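PDB 2WW8: CELL WALL surface anchor family protein from Streptococcus pneumoniae, which serves as the adhesin of the pneumococcal pilus, probably attaching the bacterium to host cells through an integrin-like domain. Local coordinates for residues Y394-H400 against A502-N506; S447-T452 against K511-G516. One frame throughout, in Å; residues are numbered along the deposited sequence.

Contact 1: residues Y394-H400 against A502-N506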
loop_
_atom_site.group_PDB
_atom_site.type_symbol
_atom_site.label_atom_id
_atom_site.label_comp_id
_atom_site.label_asym_id
_atom_site.label_seq_id
_atom_site.Cartn_x
_atom_site.Cartn_y
_atom_site.Cartn_z
ATOM N N TYR A 394 41.211 -25.534 -26.163
ATOM C CA TYR A 394 41.657 -26.938 -26.064
ATOM C C TYR A 394 42.400 -27.327 -27.338
ATOM O O TYR A 394 42.053 -26.854 -28.398
ATOM C CB TYR A 394 40.498 -27.902 -25.846
ATOM C CG TYR A 394 39.913 -27.827 -24.432
ATOM C CD1 TYR A 394 40.618 -28.272 -23.325
ATOM C CD2 TYR A 394 38.602 -27.431 -24.249
ATOM C CE1 TYR A 394 40.061 -28.255 -22.044
ATOM C CE2 TYR A 394 38.003 -27.445 -23.011
ATOM C CZ TYR A 394 38.738 -27.846 -21.917
ATOM O OH TYR A 394 38.128 -27.762 -20.692
ATOM N N PRO A 395 43.444 -28.155 -27.230
ATOM C CA PRO A 395 44.244 -28.562 -28.387
ATOM C C PRO A 395 43.436 -29.562 -29.255
ATOM O O PRO A 395 42.713 -30.416 -28.731
ATOM C CB PRO A 395 45.486 -29.245 -27.757
ATOM C CG PRO A 395 44.984 -29.819 -26.451
ATOM C CD PRO A 395 43.932 -28.772 -25.982
ATOM N N ILE A 396 43.584 -29.432 -30.566
ATOM C CA ILE A 396 43.147 -30.422 -31.513
ATOM C C ILE A 396 44.124 -31.597 -31.331
ATOM O O ILE A 396 45.358 -31.399 -31.142
ATOM C CB ILE A 396 43.257 -29.805 -32.876
ATOM C CG1 ILE A 396 42.311 -28.592 -32.899
ATOM C CG2 ILE A 396 43.028 -30.849 -34.027
ATOM C CD1 ILE A 396 42.425 -27.744 -34.165
ATOM N N ASN A 397 43.555 -32.807 -31.357
ATOM C CA ASN A 397 44.287 -34.022 -30.981
ATOM C C ASN A 397 45.088 -34.578 -32.159
ATOM O O ASN A 397 44.772 -35.637 -32.665
ATOM C CB ASN A 397 43.303 -35.038 -30.370
ATOM C CG ASN A 397 43.954 -36.345 -29.961
ATOM O OD1 ASN A 397 45.035 -36.341 -29.428
ATOM N ND2 ASN A 397 43.327 -37.466 -30.265
ATOM N N PHE A 398 46.116 -33.853 -32.613
ATOM C CA PHE A 398 47.031 -34.364 -33.652
ATOM C C PHE A 398 47.803 -35.606 -33.241
ATOM O O PHE A 398 48.241 -35.712 -32.093
ATOM C CB PHE A 398 48.005 -33.258 -34.116
ATOM C CG PHE A 398 47.326 -32.150 -34.928
ATOM C CD1 PHE A 398 46.795 -32.420 -36.182
ATOM C CD2 PHE A 398 47.219 -30.866 -34.446
ATOM C CE1 PHE A 398 46.177 -31.425 -36.929
ATOM C CE2 PHE A 398 46.574 -29.822 -35.163
ATOM C CZ PHE A 398 46.078 -30.107 -36.427
ATOM N N ASN A 399 47.990 -36.516 -34.186
ATOM C CA ASN A 399 48.803 -37.723 -34.032
ATOM C C ASN A 399 50.255 -37.473 -34.456
ATOM O O ASN A 399 50.519 -37.046 -35.585
ATOM C CB ASN A 399 48.162 -38.844 -34.867
ATOM C CG ASN A 399 48.771 -40.214 -34.614
ATOM O OD1 ASN A 399 49.787 -40.393 -33.941
ATOM N ND2 ASN A 399 48.145 -41.212 -35.208
ATOM N N HIS A 400 51.195 -37.692 -33.535
ATOM C CA HIS A 400 52.597 -37.360 -33.781
ATOM C C HIS A 400 53.420 -38.613 -33.963
ATOM O O HIS A 400 54.650 -38.483 -33.955
ATOM C CB HIS A 400 53.272 -36.539 -32.669
ATOM C CG HIS A 400 52.558 -35.267 -32.358
ATOM N ND1 HIS A 400 52.371 -34.286 -33.306
ATOM C CD2 HIS A 400 51.932 -34.837 -31.238
ATOM C CE1 HIS A 400 51.670 -33.297 -32.785
ATOM N NE2 HIS A 400 51.386 -33.609 -31.532
ATOM N N ALA A 502 52.246 -21.823 -31.246
ATOM C CA ALA A 502 51.541 -22.486 -32.344
ATOM C C ALA A 502 51.883 -23.986 -32.214
ATOM O O ALA A 502 52.919 -24.377 -31.643
ATOM C CB ALA A 502 52.114 -21.897 -33.593
ATOM N N TYR A 503 51.019 -24.842 -32.733
ATOM C CA TYR A 503 51.257 -26.286 -32.691
ATOM C C TYR A 503 50.620 -26.909 -33.952
ATOM O O TYR A 503 49.707 -26.320 -34.546
ATOM C CB TYR A 503 50.712 -26.824 -31.353
ATOM C CG TYR A 503 49.188 -26.813 -31.302
ATOM C CD1 TYR A 503 48.453 -25.649 -30.917
ATOM C CD2 TYR A 503 48.476 -27.972 -31.627
ATOM C CE1 TYR A 503 47.051 -25.659 -30.869
ATOM C CE2 TYR A 503 47.062 -27.969 -31.575
ATOM C CZ TYR A 503 46.371 -26.842 -31.204
ATOM O OH TYR A 503 44.986 -26.885 -31.220
ATOM N N PRO A 504 51.169 -28.039 -34.463
ATOM C CA PRO A 504 52.565 -28.547 -34.218
ATOM C C PRO A 504 53.633 -27.542 -34.664
ATOM O O PRO A 504 53.614 -27.030 -35.777
ATOM C CB PRO A 504 52.625 -29.841 -35.016
ATOM C CG PRO A 504 51.095 -30.205 -35.225
ATOM C CD PRO A 504 50.446 -28.876 -35.431
ATOM N N PHE A 505 54.535 -27.186 -33.750
ATOM C CA PHE A 505 55.356 -26.005 -33.955
ATOM C C PHE A 505 56.254 -26.089 -35.185
ATOM O O PHE A 505 56.508 -25.085 -35.883
ATOM C CB PHE A 505 56.166 -25.775 -32.668
ATOM C CG PHE A 505 56.884 -24.494 -32.669
ATOM C CD1 PHE A 505 56.231 -23.310 -32.326
ATOM C CD2 PHE A 505 58.230 -24.448 -33.047
ATOM C CE1 PHE A 505 56.925 -22.071 -32.312
ATOM C CE2 PHE A 505 58.925 -23.237 -33.043
ATOM C CZ PHE A 505 58.302 -22.050 -32.685
ATOM N N ASN A 506 56.727 -27.296 -35.495
ATOM C CA ASN A 506 57.591 -27.446 -36.675
ATOM C C ASN A 506 56.906 -28.049 -37.892
ATOM O O ASN A 506 57.550 -28.539 -38.817
ATOM C CB ASN A 506 58.874 -28.219 -36.341
ATOM C CG ASN A 506 59.725 -27.455 -35.353
ATOM O OD1 ASN A 506 59.984 -27.925 -34.251
ATOM N ND2 ASN A 506 60.079 -26.221 -35.717
HETATM O O HOH W 1 43.650 -25.131 -29.801
#
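Y503 reaches across to the backbone of P395 and I396 with its hydroxyl, and the polar part of the contact is gathered at that one atom. I396 N donates to Y503 OH over 3.0 Å in a nearly straight bond, 168° at the hydrogen. A water 2.6 Å from Y503 OH gives a proton to Y394 O at 2.7 Å, so the phenol end is held both directly and through solvent to neighbouring peptide groups. The ring gets there because CG of Y503 sits between the backbone N and the carbonyl carbon (chi1 71°), from where the phenol end closes on segment 394-400.

Apolar contacts continue the seam. CB of I396 lies 4.4 Å from CE2 of Y503, the two side chains crossing at about a right angle. F398 brings its CE2 corner to CE2 of Y503 at 4.1 Å, while its CD2 rests 3.9 Å from CD of P504. The peptide bond before P504 is cis, and CG of its ring also meets the edge of the H400 imidazole, at CE1, near the outer margin.

Both segments are loops, one between strand 392-393 and helix 407-416, the other between strand 489-496 and helix 516-526. Helix 407-416 backs the seam, with F414 against I396 and Y407 against F398 and P504, and R442 of strand 442-443 packs on P395 and Y503.

Contact 2: residues S447-T452 against K511-G516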
loop_
_atom_site.group_PDB
_atom_site.type_symbol
_atom_site.label_atom_id
_atom_site.label_comp_id
_atom_site.label_asym_id
_atom_site.label_seq_id
_atom_site.Cartn_x
_atom_site.Cartn_y
_atom_site.Cartn_z
ATOM N N SER A 447 47.686 -13.991 -25.357
ATOM C CA SER A 447 47.317 -13.432 -26.662
ATOM C C SER A 447 46.257 -14.359 -27.306
ATOM O O SER A 447 46.189 -15.530 -27.011
ATOM C CB SER A 447 48.560 -13.456 -27.556
ATOM O OG SER A 447 48.336 -12.800 -28.770
ATOM N N TYR A 448 45.489 -13.797 -28.217
ATOM C CA TYR A 448 44.716 -14.500 -29.197
ATOM C C TYR A 448 45.638 -15.319 -30.110
ATOM O O TYR A 448 45.218 -16.354 -30.616
ATOM C CB TYR A 448 44.004 -13.453 -30.041
ATOM C CG TYR A 448 43.097 -13.982 -31.127
ATOM C CD1 TYR A 448 41.802 -14.437 -30.806
ATOM C CD2 TYR A 448 43.519 -13.967 -32.461
ATOM C CE1 TYR A 448 40.940 -14.928 -31.815
ATOM C CE2 TYR A 448 42.676 -14.453 -33.485
ATOM C CZ TYR A 448 41.385 -14.903 -33.139
ATOM O OH TYR A 448 40.513 -15.369 -34.100
ATOM N N GLN A 449 46.855 -14.827 -30.359
ATOM C CA GLN A 449 47.822 -15.556 -31.163
ATOM C C GLN A 449 48.437 -16.704 -30.383
ATOM O O GLN A 449 48.571 -16.705 -29.156
ATOM C CB GLN A 449 48.905 -14.591 -31.697
ATOM C CG GLN A 449 48.371 -13.410 -32.545
ATOM C CD GLN A 449 47.708 -13.860 -33.864
ATOM O OE1 GLN A 449 48.097 -14.878 -34.476
ATOM N NE2 GLN A 449 46.734 -13.072 -34.327
ATOM N N MET A 450 48.815 -17.717 -31.141
ATOM C CA MET A 450 49.721 -18.741 -30.671
ATOM C C MET A 450 51.035 -18.457 -31.445
ATOM O O MET A 450 51.069 -18.564 -32.655
ATOM C CB MET A 450 49.224 -20.140 -31.014
ATOM C CG MET A 450 47.855 -20.455 -30.414
ATOM S SD MET A 450 47.270 -22.008 -31.114
ATOM C CE MET A 450 45.683 -22.284 -30.267
ATOM N N PHE A 451 52.101 -18.077 -30.753
ATOM C CA PHE A 451 53.255 -17.468 -31.427
ATOM C C PHE A 451 53.975 -18.522 -32.251
ATOM O O PHE A 451 54.091 -19.674 -31.810
ATOM C CB PHE A 451 54.205 -16.892 -30.365
ATOM C CG PHE A 451 53.549 -15.853 -29.505
ATOM C CD1 PHE A 451 52.954 -14.740 -30.078
ATOM C CD2 PHE A 451 53.484 -16.006 -28.126
ATOM C CE1 PHE A 451 52.293 -13.794 -29.321
ATOM C CE2 PHE A 451 52.848 -15.053 -27.339
ATOM C CZ PHE A 451 52.247 -13.946 -27.917
ATOM N N THR A 452 54.441 -18.122 -33.426
ATOM C CA THR A 452 55.229 -18.992 -34.279
ATOM C C THR A 452 56.735 -18.754 -34.091
ATOM O O THR A 452 57.556 -19.485 -34.672
ATOM C CB THR A 452 54.879 -18.780 -35.755
ATOM O OG1 THR A 452 55.215 -17.435 -36.069
ATOM C CG2 THR A 452 53.393 -18.916 -35.998
ATOM N N LYS A 511 49.193 -25.748 -39.336
ATOM C CA LYS A 511 49.742 -25.223 -38.100
ATOM C C LYS A 511 48.673 -24.330 -37.518
ATOM O O LYS A 511 48.139 -23.497 -38.248
ATOM C CB LYS A 511 51.059 -24.470 -38.338
ATOM C CG LYS A 511 51.706 -24.012 -36.998
ATOM C CD LYS A 511 52.992 -23.169 -37.217
ATOM C CE LYS A 511 54.136 -23.861 -37.966
ATOM N NZ LYS A 511 55.296 -22.902 -38.072
ATOM N N ILE A 512 48.338 -24.551 -36.250
ATOM C CA ILE A 512 47.334 -23.725 -35.572
ATOM C C ILE A 512 48.037 -22.541 -34.918
ATOM O O ILE A 512 49.018 -22.737 -34.191
ATOM C CB ILE A 512 46.593 -24.530 -34.467
ATOM C CG1 ILE A 512 46.163 -25.932 -35.042
ATOM C CG2 ILE A 512 45.449 -23.628 -33.793
ATOM C CD1 ILE A 512 45.224 -25.959 -36.315
ATOM N N THR A 513 47.553 -21.330 -35.201
ATOM C CA THR A 513 48.320 -20.128 -34.845
ATOM C C THR A 513 47.498 -19.104 -34.052
ATOM O O THR A 513 47.977 -17.994 -33.778
ATOM C CB THR A 513 48.970 -19.437 -36.103
ATOM O OG1 THR A 513 47.964 -18.898 -36.980
ATOM C CG2 THR A 513 49.881 -20.410 -36.901
ATOM N N ASN A 514 46.248 -19.429 -33.704
ATOM C CA ASN A 514 45.520 -18.539 -32.805
ATOM C C ASN A 514 44.415 -19.348 -32.109
ATOM O O ASN A 514 44.139 -20.482 -32.522
ATOM C CB ASN A 514 44.925 -17.346 -33.603
ATOM C CG ASN A 514 43.916 -17.802 -34.658
ATOM O OD1 ASN A 514 42.796 -18.197 -34.344
ATOM N ND2 ASN A 514 44.299 -17.731 -35.902
ATOM N N HIS A 515 43.815 -18.790 -31.056
ATOM C CA HIS A 515 42.785 -19.468 -30.286
ATOM C C HIS A 515 41.388 -19.300 -30.934
ATOM O O HIS A 515 40.475 -20.010 -30.535
ATOM C CB HIS A 515 42.757 -18.922 -28.850
ATOM C CG HIS A 515 44.043 -19.202 -28.148
ATOM N ND1 HIS A 515 44.446 -20.459 -27.740
ATOM C CD2 HIS A 515 45.099 -18.382 -27.931
ATOM C CE1 HIS A 515 45.681 -20.396 -27.263
ATOM N NE2 HIS A 515 46.097 -19.140 -27.370
ATOM N N GLY A 516 41.251 -18.445 -31.938
ATOM C CA GLY A 516 39.947 -18.243 -32.591
ATOM C C GLY A 516 39.583 -19.416 -33.463
ATOM O O GLY A 516 38.473 -19.885 -33.337
HETATM O O HOH W 2 47.049 -16.388 -36.434
HETATM O O HOH W 3 48.795 -18.219 -27.025
HETATM O O HOH W 4 56.224 -22.251 -35.625
#
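M450 points its side chain into segment 511-516, and its backbone and thioether both take part. M450 N donates to T513 O at 2.8 Å, a nearly linear bond (174° at the hydrogen) that nevertheless arrives from well above the carbonyl plane. With CG anti to the carbonyl carbon (chi1 -59°) and the chain extended beyond it, the methionine runs over the imidazole of H515: CG lies above one face, 4.0 Å from the ring centroid, in a CH-pi contact. Farther out, SD packs 3.6 Å from CG2 of I512, the two side chains lying side by side.

Y448 supplies the second anchor. Its carbonyl O accepts from H515 N at 2.8 Å, the partner of the M450 bond in a single beta bridge centred on Q449 and N514. The phenol ring lies alongside the N514 amide, their planes 3° apart, with CE2 3.7 Å from CB of N514, and its OH reaches CA of G516 at the start of helix 516-526. There N514 OD1 caps the helix, accepting a hydrogen bond from D517 N and a weak one from G516 N.

H515, the third of these residues, has each ring nitrogen occupied: ND1 bonds with S393 OG, while NE2 is hydrogen-bonded to a water 2.9 Å away, which donates to Q449 O. Another water joins Q449 OE1, T513 OG1 and N514 ND2.

Two direct backbone bonds thus fix how the loops align, whereas waters join polar side chains to one another and to backbone carbonyls. Because the imidazole is held at both nitrogens beneath an apolar methionine chain, its rotation is probably restricted, and the cap ties this bridge directly to the first turn of the helix.

Contacts 1 and 2 illustrate how long loops can be woven together with little regular secondary structure: their segments alternate along the chain, and their centres lie 11 Å apart. Segment 502-506 is the go-between. Y503 O probably accepts a hydrogen bond from I512 N at 2.8 Å, and A502 N probably donates to F451 O at 2.9 Å, so this short segment meets both segments of contact 2, one of them farther along its own loop. Neither contact supplies a metal ligand: the side chain of Y448 is about 11 Å from the magnesium ion, and that of Y394 about 14 Å from a calcium ion. The H400 side chain is about 5 Å from a bound EPE molecule, probably from the crystallisation liquor.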